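Local coordinates for periplasmic binding protein/LacI transcriptional regulator (Mycobacterium smegmatis, PDB 6HYH) that binds beta-D-fucofuranose in the cleft between its two lobes and probably delivers furanose sugars such as L-arabinofuranose to an ABC transporter, at residues K60-I65 with T84-V89; F78-R83 with R105-Q110; I124-R129 with Y256-N261; V208-D213 with I236-A241. All coordinates share one frame; numbering follows the deposited sequence.

Contact 1. Residues K60-I65 with T84-V89; sequences KQISAI and TGWDAV. With ZN (zinc ion), chain E.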
loop_
_atom_site.group_PDB
_atom_site.type_symbol
_atom_site.label_atom_id
_atom_site.label_comp_id
_atom_site.label_asym_id
_atom_site.label_seq_id
_atom_site.Cartn_x
_atom_site.Cartn_y
_atom_site.Cartn_z
ATOM N N LYS A 60 11.065 19.833 -11.456
ATOM C CA LYS A 60 11.151 21.003 -10.588
ATOM C C LYS A 60 10.756 20.684 -9.141
ATOM O O LYS A 60 11.306 21.279 -8.200
ATOM C CB LYS A 60 10.284 22.131 -11.152
ATOM C CG LYS A 60 10.870 22.808 -12.382
ATOM C CD LYS A 60 9.960 23.914 -12.901
ATOM C CE LYS A 60 10.675 24.797 -13.915
ATOM N NZ LYS A 60 11.162 24.029 -15.119
ATOM N N GLN A 61 9.853 19.723 -8.927
ATOM C CA GLN A 61 9.592 19.257 -7.564
ATOM C C GLN A 61 10.815 18.560 -6.998
ATOM O O GLN A 61 11.234 18.824 -5.866
ATOM C CB GLN A 61 8.401 18.295 -7.536
ATOM C CG GLN A 61 7.059 18.939 -7.222
ATOM C CD GLN A 61 5.959 17.925 -6.884
ATOM O OE1 GLN A 61 5.966 16.763 -7.349
ATOM N NE2 GLN A 61 5.007 18.366 -6.041
ATOM N N ILE A 62 11.377 17.633 -7.774
ATOM C CA ILE A 62 12.557 16.906 -7.331
ATOM C C ILE A 62 13.685 17.865 -7.000
ATOM O O ILE A 62 14.348 17.724 -5.964
ATOM C CB ILE A 62 12.996 15.903 -8.409
ATOM C CG1 ILE A 62 11.910 14.865 -8.657
ATOM C CG2 ILE A 62 14.275 15.233 -7.993
ATOM C CD1 ILE A 62 12.298 13.841 -9.696
ATOM N N SER A 63 13.898 18.884 -7.836
ATOM C CA SER A 63 15.002 19.792 -7.540
ATOM C C SER A 63 14.689 20.667 -6.320
ATOM O O SER A 63 15.582 20.937 -5.502
ATOM C CB SER A 63 15.371 20.612 -8.781
ATOM O OG SER A 63 14.362 21.526 -9.130
ATOM N N ALA A 64 13.427 21.077 -6.138
ATOM C CA ALA A 64 13.052 21.720 -4.881
ATOM C C ALA A 64 13.404 20.837 -3.683
ATOM O O ALA A 64 13.933 21.321 -2.677
ATOM C CB ALA A 64 11.561 22.054 -4.895
ATOM N N ILE A 65 13.097 19.537 -3.765
ATOM C CA ILE A 65 13.402 18.604 -2.671
ATOM C C ILE A 65 14.908 18.554 -2.400
ATOM O O ILE A 65 15.366 18.556 -1.241
ATOM C CB ILE A 65 12.837 17.207 -2.989
ATOM C CG1 ILE A 65 11.308 17.236 -3.048
ATOM C CG2 ILE A 65 13.299 16.200 -1.963
ATOM C CD1 ILE A 65 10.730 16.136 -3.936
ATOM N N THR A 84 5.164 7.978 -9.973
ATOM C CA THR A 84 6.424 7.372 -10.383
ATOM C C THR A 84 7.608 8.324 -10.388
ATOM O O THR A 84 7.476 9.504 -10.736
ATOM C CB THR A 84 6.293 6.845 -11.804
ATOM O OG1 THR A 84 5.314 5.803 -11.828
ATOM C CG2 THR A 84 7.634 6.350 -12.319
ATOM N N GLY A 85 8.777 7.782 -10.020
ATOM C CA GLY A 85 10.063 8.410 -10.276
ATOM C C GLY A 85 10.675 9.195 -9.134
ATOM O O GLY A 85 11.329 10.215 -9.363
ATOM N N TRP A 86 10.520 8.711 -7.908
ATOM C CA TRP A 86 11.021 9.409 -6.733
ATOM C C TRP A 86 12.095 8.617 -6.020
ATOM O O TRP A 86 12.600 9.075 -4.983
ATOM C CB TRP A 86 9.889 9.686 -5.736
ATOM C CG TRP A 86 8.709 10.340 -6.330
ATOM C CD1 TRP A 86 7.547 9.743 -6.744
ATOM C CD2 TRP A 86 8.553 11.739 -6.566
ATOM N NE1 TRP A 86 6.681 10.700 -7.240
ATOM C CE2 TRP A 86 7.276 11.929 -7.138
ATOM C CE3 TRP A 86 9.372 12.856 -6.342
ATOM C CZ2 TRP A 86 6.800 13.183 -7.488
ATOM C CZ3 TRP A 86 8.894 14.114 -6.691
ATOM C CH2 TRP A 86 7.618 14.263 -7.262
ATOM N N ASP A 87 12.456 7.453 -6.561
ATOM C CA ASP A 87 13.299 6.497 -5.864
ATOM C C ASP A 87 14.550 7.163 -5.337
ATOM O O ASP A 87 14.789 7.211 -4.122
ATOM C CB ASP A 87 13.654 5.387 -6.847
ATOM C CG ASP A 87 14.439 4.291 -6.217
ATOM O OD1 ASP A 87 13.943 3.715 -5.227
ATOM O OD2 ASP A 87 15.531 3.979 -6.722
ATOM N N ALA A 88 15.302 7.772 -6.252
ATOM C CA ALA A 88 16.570 8.419 -5.929
ATOM C C ALA A 88 16.398 9.507 -4.867
ATOM O O ALA A 88 17.076 9.488 -3.831
ATOM C CB ALA A 88 17.198 8.976 -7.207
ATOM N N VAL A 89 15.519 10.487 -5.116
ATOM C CA VAL A 89 15.445 11.623 -4.197
ATOM C C VAL A 89 14.876 11.201 -2.841
ATOM O O VAL A 89 15.221 11.793 -1.800
ATOM C CB VAL A 89 14.608 12.770 -4.804
ATOM C CG1 VAL A 89 13.136 12.412 -4.806
ATOM C CG2 VAL A 89 14.826 14.088 -4.048
HETATM ZN ZN ZN E . 15.135 2.229 -4.468
HETATM O O HOH W 1 17.470 2.028 -3.531
#
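Ile-62 and Val-89 bring their CA atoms to 6.8 Å where helix 58-71 passes the loop and opening turn of helix 87-96, two helices of one lobe flanking strand 75-78 in sequence. The benzo end of Trp-86 carries one half of the contact: its CZ3 lies 3.7 Å from CG1 of Ile-62, and CD1 of Ile-65 slants in on the same atom. At the ring edge, near its plane, OE1 of Gln-61 stands 3.0 Å from CH2 of Trp-86, with the amide turned 62° against the indole. Farther along, CG2 of Ile-65 presses on CG2 of Val-89 at 3.3 Å, tight for two methyls; a chi1 of -65° in Ile-65 sets that methyl anti to its backbone N and sends CD1 toward the tryptophan. Gln-61 bonds to the backbone of Ser-79 and Val-81, Trp-86 NE1 to Val-82 O. These polar ends are spent on the intervening loop; what joins helix 58-71 to the loop and first turn of helix 87-96 is an apolar seam bordered by one amide oxygen.

Contact 2. Residues F78-R83 with R105-Q110; sequences FSPVVR and RAVDTQ. With GYE (beta-D-fucofuranose), chain K.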
loop_
_atom_site.group_PDB
_atom_site.type_symbol
_atom_site.label_atom_id
_atom_site.label_comp_id
_atom_site.label_asym_id
_atom_site.label_seq_id
_atom_site.Cartn_x
_atom_site.Cartn_y
_atom_site.Cartn_z
ATOM N N PHE A 78 5.827 16.861 0.616
ATOM C CA PHE A 78 5.452 17.224 -0.745
ATOM C C PHE A 78 4.189 16.478 -1.136
ATOM O O PHE A 78 3.686 15.629 -0.387
ATOM C CB PHE A 78 6.579 16.946 -1.745
ATOM C CG PHE A 78 6.865 15.475 -1.962
ATOM C CD1 PHE A 78 7.103 14.636 -0.898
ATOM C CD2 PHE A 78 6.951 14.943 -3.252
ATOM C CE1 PHE A 78 7.388 13.276 -1.104
ATOM C CE2 PHE A 78 7.238 13.588 -3.462
ATOM C CZ PHE A 78 7.455 12.758 -2.379
ATOM N N SER A 79 3.719 16.760 -2.349
ATOM C CA SER A 79 2.550 16.095 -2.914
ATOM C C SER A 79 2.921 15.661 -4.323
ATOM O O SER A 79 2.962 16.509 -5.239
ATOM C CB SER A 79 1.367 17.055 -2.901
ATOM O OG SER A 79 0.510 16.858 -3.999
ATOM N N PRO A 80 3.151 14.342 -4.556
ATOM C CA PRO A 80 3.785 13.914 -5.814
ATOM C C PRO A 80 2.901 14.042 -7.045
ATOM O O PRO A 80 1.906 13.306 -7.173
ATOM C CB PRO A 80 4.134 12.451 -5.537
ATOM C CG PRO A 80 3.165 12.034 -4.514
ATOM C CD PRO A 80 3.026 13.218 -3.611
ATOM N N VAL A 81 3.287 14.950 -7.959
ATOM C CA VAL A 81 2.590 15.170 -9.232
ATOM C C VAL A 81 2.049 13.859 -9.767
ATOM O O VAL A 81 0.882 13.760 -10.158
ATOM C CB VAL A 81 3.510 15.781 -10.306
ATOM C CG1 VAL A 81 2.711 16.465 -11.355
ATOM C CG2 VAL A 81 4.500 16.705 -9.687
ATOM N N VAL A 82 2.901 12.839 -9.764
ATOM C CA VAL A 82 2.587 11.523 -10.296
ATOM C C VAL A 82 3.198 10.490 -9.367
ATOM O O VAL A 82 4.036 10.794 -8.517
ATOM C CB VAL A 82 3.167 11.331 -11.721
ATOM C CG1 VAL A 82 2.925 12.547 -12.582
ATOM C CG2 VAL A 82 4.678 11.062 -11.625
ATOM N N ARG A 83 2.779 9.249 -9.535
ATOM C CA ARG A 83 3.204 8.275 -8.551
ATOM C C ARG A 83 4.673 7.916 -8.738
ATOM O O ARG A 83 5.367 7.623 -7.758
ATOM C CB ARG A 83 2.329 7.037 -8.637
ATOM C CG ARG A 83 0.923 7.202 -8.144
ATOM C CD ARG A 83 0.277 5.853 -8.359
ATOM N NE ARG A 83 -1.119 5.780 -7.959
ATOM C CZ ARG A 83 -1.961 4.888 -8.469
ATOM N NH1 ARG A 83 -1.509 4.039 -9.387
ATOM N NH2 ARG A 83 -3.239 4.846 -8.084
ATOM N N ARG A 105 -1.328 13.156 -2.520
ATOM C CA ARG A 105 -1.080 12.213 -3.612
ATOM C C ARG A 105 -0.057 11.154 -3.195
ATOM O O ARG A 105 0.903 11.450 -2.479
ATOM C CB ARG A 105 -0.585 12.944 -4.871
ATOM C CG ARG A 105 -1.639 13.808 -5.522
ATOM C CD ARG A 105 -1.231 14.270 -6.908
ATOM N NE ARG A 105 -2.173 15.280 -7.410
ATOM C CZ ARG A 105 -2.047 15.932 -8.565
ATOM N NH1 ARG A 105 -1.020 15.691 -9.363
ATOM N NH2 ARG A 105 -2.950 16.830 -8.935
ATOM N N ALA A 106 -0.252 9.920 -3.658
ATOM C CA ALA A 106 0.652 8.834 -3.302
ATOM C C ALA A 106 1.873 8.779 -4.224
ATOM O O ALA A 106 1.887 9.345 -5.322
ATOM C CB ALA A 106 -0.079 7.496 -3.351
ATOM N N VAL A 107 2.914 8.085 -3.746
ATOM C CA VAL A 107 4.082 7.723 -4.550
ATOM C C VAL A 107 4.066 6.215 -4.726
ATOM O O VAL A 107 3.572 5.489 -3.860
ATOM C CB VAL A 107 5.429 8.135 -3.910
ATOM C CG1 VAL A 107 5.410 9.586 -3.451
ATOM C CG2 VAL A 107 5.779 7.195 -2.763
ATOM N N ASP A 108 4.602 5.736 -5.843
ATOM C CA ASP A 108 4.673 4.298 -6.100
ATOM C C ASP A 108 6.144 3.921 -6.004
ATOM O O ASP A 108 6.883 3.925 -6.996
ATOM C CB ASP A 108 4.051 3.889 -7.420
ATOM C CG ASP A 108 3.267 2.593 -7.295
ATOM O OD1 ASP A 108 3.835 1.608 -6.758
ATOM O OD2 ASP A 108 2.068 2.582 -7.658
ATOM N N THR A 109 6.543 3.557 -4.787
ATOM C CA THR A 109 7.930 3.354 -4.424
ATOM C C THR A 109 8.186 1.893 -4.098
ATOM O O THR A 109 7.336 1.185 -3.539
ATOM C CB THR A 109 8.328 4.196 -3.208
ATOM O OG1 THR A 109 9.726 4.010 -2.933
ATOM C CG2 THR A 109 7.536 3.764 -1.992
ATOM N N GLN A 110 9.425 1.494 -4.370
ATOM C CA GLN A 110 9.902 0.132 -4.211
ATOM C C GLN A 110 10.880 0.027 -3.042
ATOM O O GLN A 110 11.593 -0.978 -2.936
ATOM C CB GLN A 110 10.565 -0.358 -5.515
ATOM C CG GLN A 110 9.671 -0.417 -6.765
ATOM C CD GLN A 110 9.559 0.930 -7.486
ATOM O OE1 GLN A 110 10.349 1.845 -7.248
ATOM N NE2 GLN A 110 8.569 1.052 -8.376
HETATM O O3 GYE K . -8.678 16.830 -7.065
HETATM C C2 GYE K . -7.337 18.548 -8.234
HETATM C C1 GYE K . -5.871 18.955 -8.086
HETATM O O5 GYE K . -4.516 15.768 -5.856
HETATM C C6 GYE K . -6.806 15.409 -5.021
HETATM O O4 GYE K . -5.255 17.862 -7.392
HETATM C C5 GYE K . -5.794 16.375 -5.608
HETATM C C4 GYE K . -6.244 16.925 -6.944
HETATM C C3 GYE K . -7.553 17.701 -6.978
HETATM O O1 GYE K . -5.207 19.181 -9.299
HETATM O O2 GYE K . -8.254 19.634 -8.230
#
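Arg-105 starts beside the Pro-80 ring (CB to CD 3.8 Å), runs on past the Pro-80 carbonyl O, 3.3 Å from Arg-105 CD, and ends in a guanidinium whose edge meets Val-81 O and the sugar. With chi1 at -69° and the chain extended from CG to NE, NH1 turns back to Val-81 O (2.8 Å), a bent bond, while the other edge meets the sugar: NE donates almost straight to the exocyclic O5 of beta-D-fucofuranose (2.9 Å, 175°), and NH2 donates to the ring oxygen O4 (3.0 Å). The bond to Val-81 should help fix the rotation of the group, so that NE and NH2 present themselves as a pair. Pro-80 CG packs 3.5 Å from CG1 of Val-107; that methyl also reaches CZ of Phe-78, which crosses the valine at about a right angle. The loops are tied again where Asp-108 N donates to Arg-83 O (2.8 Å). Arg-83 itself reaches across the cleft to a salt bridge with Asp-157 of helix 157-170. Loops after neighbouring parallel strands, 75-78 and 100-103, one bracing and the other supplying a ligand residue at the interlobe cleft, are typical of sugar-binding proteins of the periplasmic type I fold.

Contact 3. Residues I124-R129 with Y256-N261; sequences IEEGRR and YIVECN. With ZN (zinc ion), chain N; ZN (zinc ion), chain D.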
loop_
_atom_site.group_PDB
_atom_site.type_symbol
_atom_site.label_atom_id
_atom_site.label_comp_id
_atom_site.label_asym_id
_atom_site.label_seq_id
_atom_site.Cartn_x
_atom_site.Cartn_y
_atom_site.Cartn_z
ATOM N N ILE A 124 -10.194 6.671 -4.492
ATOM C CA ILE A 124 -10.999 5.602 -5.078
ATOM C C ILE A 124 -12.452 5.782 -4.682
ATOM O O ILE A 124 -13.355 5.706 -5.522
ATOM C CB ILE A 124 -10.492 4.214 -4.653
ATOM C CG1 ILE A 124 -9.069 3.974 -5.126
ATOM C CG2 ILE A 124 -11.446 3.149 -5.164
ATOM C CD1 ILE A 124 -8.481 2.751 -4.467
ATOM N N GLU A 125 -12.695 6.050 -3.393
ATOM C CA GLU A 125 -14.060 6.114 -2.895
ATOM C C GLU A 125 -14.779 7.348 -3.405
ATOM O O GLU A 125 -16.002 7.307 -3.603
ATOM C CB GLU A 125 -14.063 6.106 -1.369
ATOM C CG GLU A 125 -15.411 6.430 -0.736
ATOM C CD GLU A 125 -16.404 5.292 -0.798
ATOM O OE1 GLU A 125 -16.106 4.306 -1.496
ATOM O OE2 GLU A 125 -17.447 5.374 -0.102
ATOM N N GLU A 126 -14.044 8.439 -3.658
ATOM C CA GLU A 126 -14.657 9.601 -4.298
ATOM C C GLU A 126 -15.183 9.219 -5.676
ATOM O O GLU A 126 -16.349 9.502 -6.021
ATOM C CB GLU A 126 -13.653 10.756 -4.394
ATOM C CG GLU A 126 -13.140 11.314 -3.061
ATOM C CD GLU A 126 -11.945 12.294 -3.254
ATOM O OE1 GLU A 126 -11.499 12.462 -4.423
ATOM O OE2 GLU A 126 -11.454 12.893 -2.250
ATOM N N GLY A 127 -14.334 8.556 -6.477
ATOM C CA GLY A 127 -14.789 8.055 -7.772
ATOM C C GLY A 127 -15.973 7.106 -7.656
ATOM O O GLY A 127 -16.914 7.169 -8.453
ATOM N N ARG A 128 -15.953 6.230 -6.646
ATOM C CA ARG A 128 -17.027 5.258 -6.479
ATOM C C ARG A 128 -18.332 5.940 -6.099
ATOM O O ARG A 128 -19.406 5.546 -6.571
ATOM C CB ARG A 128 -16.648 4.231 -5.418
ATOM C CG ARG A 128 -17.694 3.149 -5.197
ATOM C CD ARG A 128 -17.230 2.098 -4.152
ATOM N NE ARG A 128 -15.994 1.401 -4.537
ATOM C CZ ARG A 128 -14.864 1.426 -3.825
ATOM N NH1 ARG A 128 -14.804 2.101 -2.683
ATOM N NH2 ARG A 128 -13.787 0.778 -4.250
ATOM N N ARG A 129 -18.260 7.007 -5.302
ATOM C CA ARG A 129 -19.501 7.621 -4.859
ATOM C C ARG A 129 -20.123 8.455 -5.973
ATOM O O ARG A 129 -21.363 8.488 -6.109
ATOM C CB ARG A 129 -19.243 8.455 -3.594
ATOM C CG ARG A 129 -20.294 8.154 -2.525
ATOM C CD ARG A 129 -20.399 9.114 -1.348
ATOM N NE ARG A 129 -19.144 9.435 -0.686
ATOM C CZ ARG A 129 -19.101 10.119 0.460
ATOM N NH1 ARG A 129 -20.251 10.509 1.016
ATOM N NH2 ARG A 129 -17.935 10.416 1.053
ATOM N N TYR A 256 -24.036 16.813 -9.217
ATOM C CA TYR A 256 -23.568 16.156 -7.986
ATOM C C TYR A 256 -22.092 16.473 -7.813
ATOM O O TYR A 256 -21.325 16.430 -8.795
ATOM C CB TYR A 256 -23.766 14.623 -8.040
ATOM C CG TYR A 256 -23.734 13.870 -6.707
ATOM C CD1 TYR A 256 -24.686 14.115 -5.708
ATOM C CD2 TYR A 256 -22.783 12.861 -6.471
ATOM C CE1 TYR A 256 -24.662 13.397 -4.485
ATOM C CE2 TYR A 256 -22.747 12.141 -5.257
ATOM C CZ TYR A 256 -23.688 12.407 -4.265
ATOM O OH TYR A 256 -23.641 11.696 -3.052
ATOM N N ILE A 257 -21.686 16.771 -6.577
ATOM C CA ILE A 257 -20.278 17.011 -6.280
ATOM C C ILE A 257 -19.888 16.204 -5.048
ATOM O O ILE A 257 -20.637 16.149 -4.057
ATOM C CB ILE A 257 -19.961 18.511 -6.058
ATOM C CG1 ILE A 257 -20.134 19.318 -7.350
ATOM C CG2 ILE A 257 -18.534 18.703 -5.526
ATOM C CD1 ILE A 257 -19.691 20.840 -7.231
ATOM N N VAL A 258 -18.715 15.565 -5.115
ATOM C CA VAL A 258 -18.139 14.856 -3.978
ATOM C C VAL A 258 -17.007 15.720 -3.422
ATOM O O VAL A 258 -16.222 16.272 -4.199
ATOM C CB VAL A 258 -17.623 13.473 -4.390
ATOM C CG1 VAL A 258 -17.058 12.760 -3.170
ATOM C CG2 VAL A 258 -18.747 12.646 -5.021
ATOM N N GLU A 259 -16.963 15.898 -2.091
ATOM C CA GLU A 259 -15.988 16.784 -1.464
ATOM C C GLU A 259 -14.600 16.142 -1.447
ATOM O O GLU A 259 -14.447 14.959 -1.117
ATOM C CB GLU A 259 -16.414 17.096 -0.022
ATOM C CG GLU A 259 -15.938 18.450 0.544
ATOM C CD GLU A 259 -16.465 18.712 1.957
ATOM O OE1 GLU A 259 -16.322 17.843 2.859
ATOM O OE2 GLU A 259 -17.079 19.781 2.154
ATOM N N CYS A 260 -13.577 16.939 -1.730
ATOM C CA CYS A 260 -12.214 16.571 -1.381
ATOM C C CYS A 260 -11.621 17.746 -0.623
ATOM O O CYS A 260 -11.696 18.891 -1.079
ATOM C CB CYS A 260 -11.362 16.264 -2.622
ATOM S SG CYS A 260 -9.706 15.572 -2.198
ATOM N N ASN A 261 -11.066 17.474 0.543
ATOM C CA ASN A 261 -10.891 18.525 1.536
ATOM C C ASN A 261 -9.482 19.080 1.423
ATOM O O ASN A 261 -8.508 18.406 1.827
ATOM C CB ASN A 261 -11.142 17.965 2.937
ATOM C CG ASN A 261 -11.350 19.049 3.960
ATOM O OD1 ASN A 261 -10.613 20.072 3.981
ATOM N ND2 ASN A 261 -12.354 18.851 4.829
HETATM ZN ZN ZN N . -19.005 4.216 -0.761
HETATM ZN ZN ZN D . -17.601 18.806 4.382
HETATM O O HOH W 2 -17.072 20.852 5.051
HETATM O O HOH W 3 -20.291 4.622 -2.500
#
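Glu-126 leaves helix 123-137 over strand 256-259, the short segments running nearly antiparallel (162°) with their axes 8.8 Å apart. Its CB sits 4.1 Å from CG1 of Val-258, and CG passes the same methyl. An extended chain (chi2 170°) then carries the carboxylate past the valine: CD comes near Cys-260, and OE2 lies 3.4 Å from CB and 3.2 Å from SG of that cysteine. The other oxygen, OE1, forms a salt bridge with NE of Arg-162, a sugar-binding residue, so Glu-126 probably acts as a second-shell partner that helps position it. Asp-289 brings a like charge near OE2, which could raise the proton affinity of the pair. One turn on, the carbonyl O of Arg-129 comes to 4.0 Å from CE2 of Tyr-256. Both flanks carry zinc ions shared with a neighbouring subunit: Glu-125 OE2 binds one (2.0 Å) with His-317 and His-319 of that subunit's C-terminal His tag, and both oxygens of Glu-259 bind another with Glu-290 and tag residue His-314 of that subunit. A helix that follows strand 117-121 of one lobe and packs on a strand of the other lobe's sheet belongs to the interlobe crossover of the type I periplasmic binding fold.

Contact 4. Residues V208-D213 with I236-A241; sequences VFAQND and IVAVDA. With GYE (beta-D-fucofuranose), chain K.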
loop_
_atom_site.group_PDB
_atom_site.type_symbol
_atom_site.label_atom_id
_atom_site.label_comp_id
_atom_site.label_asym_id
_atom_site.label_seq_id
_atom_site.Cartn_x
_atom_site.Cartn_y
_atom_site.Cartn_z
ATOM N N VAL A 208 -21.513 13.804 -17.753
ATOM C CA VAL A 208 -20.090 14.097 -17.719
ATOM C C VAL A 208 -19.598 13.774 -16.318
ATOM O O VAL A 208 -20.206 14.197 -15.320
ATOM C CB VAL A 208 -19.791 15.562 -18.072
ATOM C CG1 VAL A 208 -18.287 15.785 -18.093
ATOM C CG2 VAL A 208 -20.386 15.912 -19.412
ATOM N N PHE A 209 -18.525 13.004 -16.227
ATOM C CA PHE A 209 -17.875 12.774 -14.951
ATOM C C PHE A 209 -16.561 13.537 -14.979
ATOM O O PHE A 209 -15.650 13.176 -15.740
ATOM C CB PHE A 209 -17.632 11.294 -14.702
ATOM C CG PHE A 209 -16.681 11.049 -13.572
ATOM C CD1 PHE A 209 -16.773 11.812 -12.407
ATOM C CD2 PHE A 209 -15.680 10.084 -13.670
ATOM C CE1 PHE A 209 -15.896 11.603 -11.342
ATOM C CE2 PHE A 209 -14.797 9.870 -12.616
ATOM C CZ PHE A 209 -14.913 10.639 -11.440
ATOM N N ALA A 210 -16.459 14.581 -14.150
ATOM C CA ALA A 210 -15.303 15.466 -14.135
ATOM C C ALA A 210 -14.439 15.141 -12.912
ATOM O O ALA A 210 -14.818 15.444 -11.760
ATOM C CB ALA A 210 -15.750 16.925 -14.131
ATOM N N GLN A 211 -13.237 14.606 -13.180
ATOM C CA GLN A 211 -12.386 14.105 -12.103
ATOM C C GLN A 211 -11.975 15.200 -11.144
ATOM O O GLN A 211 -11.654 14.901 -9.983
ATOM C CB GLN A 211 -11.150 13.391 -12.661
ATOM C CG GLN A 211 -11.482 12.042 -13.283
ATOM C CD GLN A 211 -10.266 11.220 -13.486
ATOM O OE1 GLN A 211 -9.165 11.632 -13.117
ATOM N NE2 GLN A 211 -10.440 10.035 -14.065
ATOM N N ASN A 212 -11.938 16.453 -11.593
ATOM C CA ASN A 212 -11.932 17.561 -10.661
ATOM C C ASN A 212 -12.927 18.578 -11.180
ATOM O O ASN A 212 -13.168 18.657 -12.392
ATOM C CB ASN A 212 -10.516 18.142 -10.430
ATOM C CG ASN A 212 -10.044 19.097 -11.523
ATOM O OD1 ASN A 212 -10.509 19.078 -12.663
ATOM N ND2 ASN A 212 -9.097 19.969 -11.149
ATOM N N ASP A 213 -13.571 19.312 -10.265
ATOM C CA ASP A 213 -14.672 20.097 -10.790
ATOM C C ASP A 213 -14.191 21.321 -11.554
ATOM O O ASP A 213 -14.995 21.954 -12.243
ATOM C CB ASP A 213 -15.703 20.404 -9.681
ATOM C CG ASP A 213 -15.144 21.137 -8.502
ATOM O OD1 ASP A 213 -14.178 21.895 -8.727
ATOM O OD2 ASP A 213 -15.687 20.960 -7.368
ATOM N N ILE A 236 -23.754 16.919 -14.928
ATOM C CA ILE A 236 -22.352 16.921 -14.551
ATOM C C ILE A 236 -22.214 16.411 -13.120
ATOM O O ILE A 236 -22.969 16.822 -12.214
ATOM C CB ILE A 236 -21.716 18.314 -14.700
ATOM C CG1 ILE A 236 -21.811 18.798 -16.148
ATOM C CG2 ILE A 236 -20.261 18.296 -14.233
ATOM C CD1 ILE A 236 -21.617 20.340 -16.327
ATOM N N VAL A 237 -21.243 15.519 -12.925
ATOM C CA VAL A 237 -20.854 15.004 -11.621
ATOM C C VAL A 237 -19.367 15.253 -11.506
ATOM O O VAL A 237 -18.636 15.026 -12.474
ATOM C CB VAL A 237 -21.122 13.498 -11.490
ATOM C CG1 VAL A 237 -21.196 13.111 -10.002
ATOM C CG2 VAL A 237 -22.365 13.116 -12.262
ATOM N N ALA A 238 -18.915 15.771 -10.372
ATOM C CA ALA A 238 -17.492 16.081 -10.284
ATOM C C ALA A 238 -16.977 15.829 -8.879
ATOM O O ALA A 238 -17.751 15.593 -7.931
ATOM C CB ALA A 238 -17.200 17.516 -10.706
ATOM N N VAL A 239 -15.642 15.862 -8.761
ATOM C CA VAL A 239 -14.968 15.689 -7.477
ATOM C C VAL A 239 -14.228 16.972 -7.106
ATOM O O VAL A 239 -13.670 17.648 -7.982
ATOM C CB VAL A 239 -14.006 14.498 -7.512
ATOM C CG1 VAL A 239 -13.370 14.326 -6.160
ATOM C CG2 VAL A 239 -14.770 13.241 -7.929
ATOM N N ASP A 240 -14.247 17.313 -5.809
ATOM C CA ASP A 240 -13.546 18.428 -5.151
ATOM C C ASP A 240 -14.476 19.240 -4.237
ATOM O O ASP A 240 -14.263 19.321 -3.017
ATOM C CB ASP A 240 -12.857 19.381 -6.132
ATOM C CG ASP A 240 -11.449 18.915 -6.494
ATOM O OD1 ASP A 240 -11.021 17.863 -5.946
ATOM O OD2 ASP A 240 -10.776 19.594 -7.314
ATOM N N ALA A 241 -15.526 19.829 -4.790
ATOM C CA ALA A 241 -16.345 20.738 -4.005
ATOM C C ALA A 241 -15.545 21.990 -3.700
ATOM O O ALA A 241 -15.479 22.447 -2.558
ATOM C CB ALA A 241 -16.832 20.072 -2.718
HETATM O O3 GYE K . -8.678 16.830 -7.065
HETATM C C2 GYE K . -7.337 18.548 -8.234
HETATM C C1 GYE K . -5.871 18.955 -8.086
HETATM O O5 GYE K . -4.516 15.768 -5.856
HETATM C C6 GYE K . -6.806 15.409 -5.021
HETATM O O4 GYE K . -5.255 17.862 -7.392
HETATM C C5 GYE K . -5.794 16.375 -5.608
HETATM C C4 GYE K . -6.244 16.925 -6.944
HETATM C C3 GYE K . -7.553 17.701 -6.978
HETATM O O1 GYE K . -5.207 19.181 -9.299
HETATM O O2 GYE K . -8.254 19.634 -8.230
#
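The beta-alpha-beta unit of strand 207-210, helix 213-226 and strand 235-238 closes here, its two parallel strands side by side and their C-terminal ends turned to the sugar pocket. Val-237 N donates to Val-208 O (2.9 Å), Ala-210 N to Val-237 O (2.8 Å) and Val-239 N to Ala-210 O (3.1 Å). One face of the pair carries Ala-210 and Ala-238, their CB atoms 3.8 Å apart; on the face of Phe-209, the ring turns its edge to Val-239, with CE1 3.9 Å from CG2. Past the strands, Asp-213 folds back (chi1 58°) so that OD2 takes a weak bond from Ala-241 N, while OD1 is held by Thr-242. Asn-212 is the N-cap of helix 213-226: with chi1 at 80°, OD1 accepts from Met-215 N, and ND2 is left to face the beta-D-fucofuranose, donating to O2 (3.1 Å, 169°) as well as to Phe-186 O. Asp-240 grips the sugar with both oxygens, OD2 accepting from O2 (2.7 Å) and OD1 from O3 (2.8 Å). O2 therefore donates to an acid and accepts from an amide at once, a pairing in which each bond should polarise the hydroxyl for the other, and the neighbouring O2 and O3 are read together by one carboxylate.

How the contacts relate
Contacts 1 and 2 interlock in one lobe, their centres 10 Å apart: CZ2 of Trp-86 packs 3.4 Å from CB of Pro-80. Contact 1 thereby backs the loop whose Val-81 holds Arg-105. Contacts 3 and 4 are as closely joined in the sheet of the other lobe, with centres 8 Å apart; Val-258 O and Asp-240 N are 2.8 Å apart, next to the pocket. Contacts 2 and 4, with centres about 22 Å apart, do not touch but grasp the same sugar from opposite sides of the cleft, one at O4 and O5, the other at O2 and O3. Contact 3 borders the pocket, with the Cys-260 side chain about 4 Å from the sugar, and probably supports it through Arg-162.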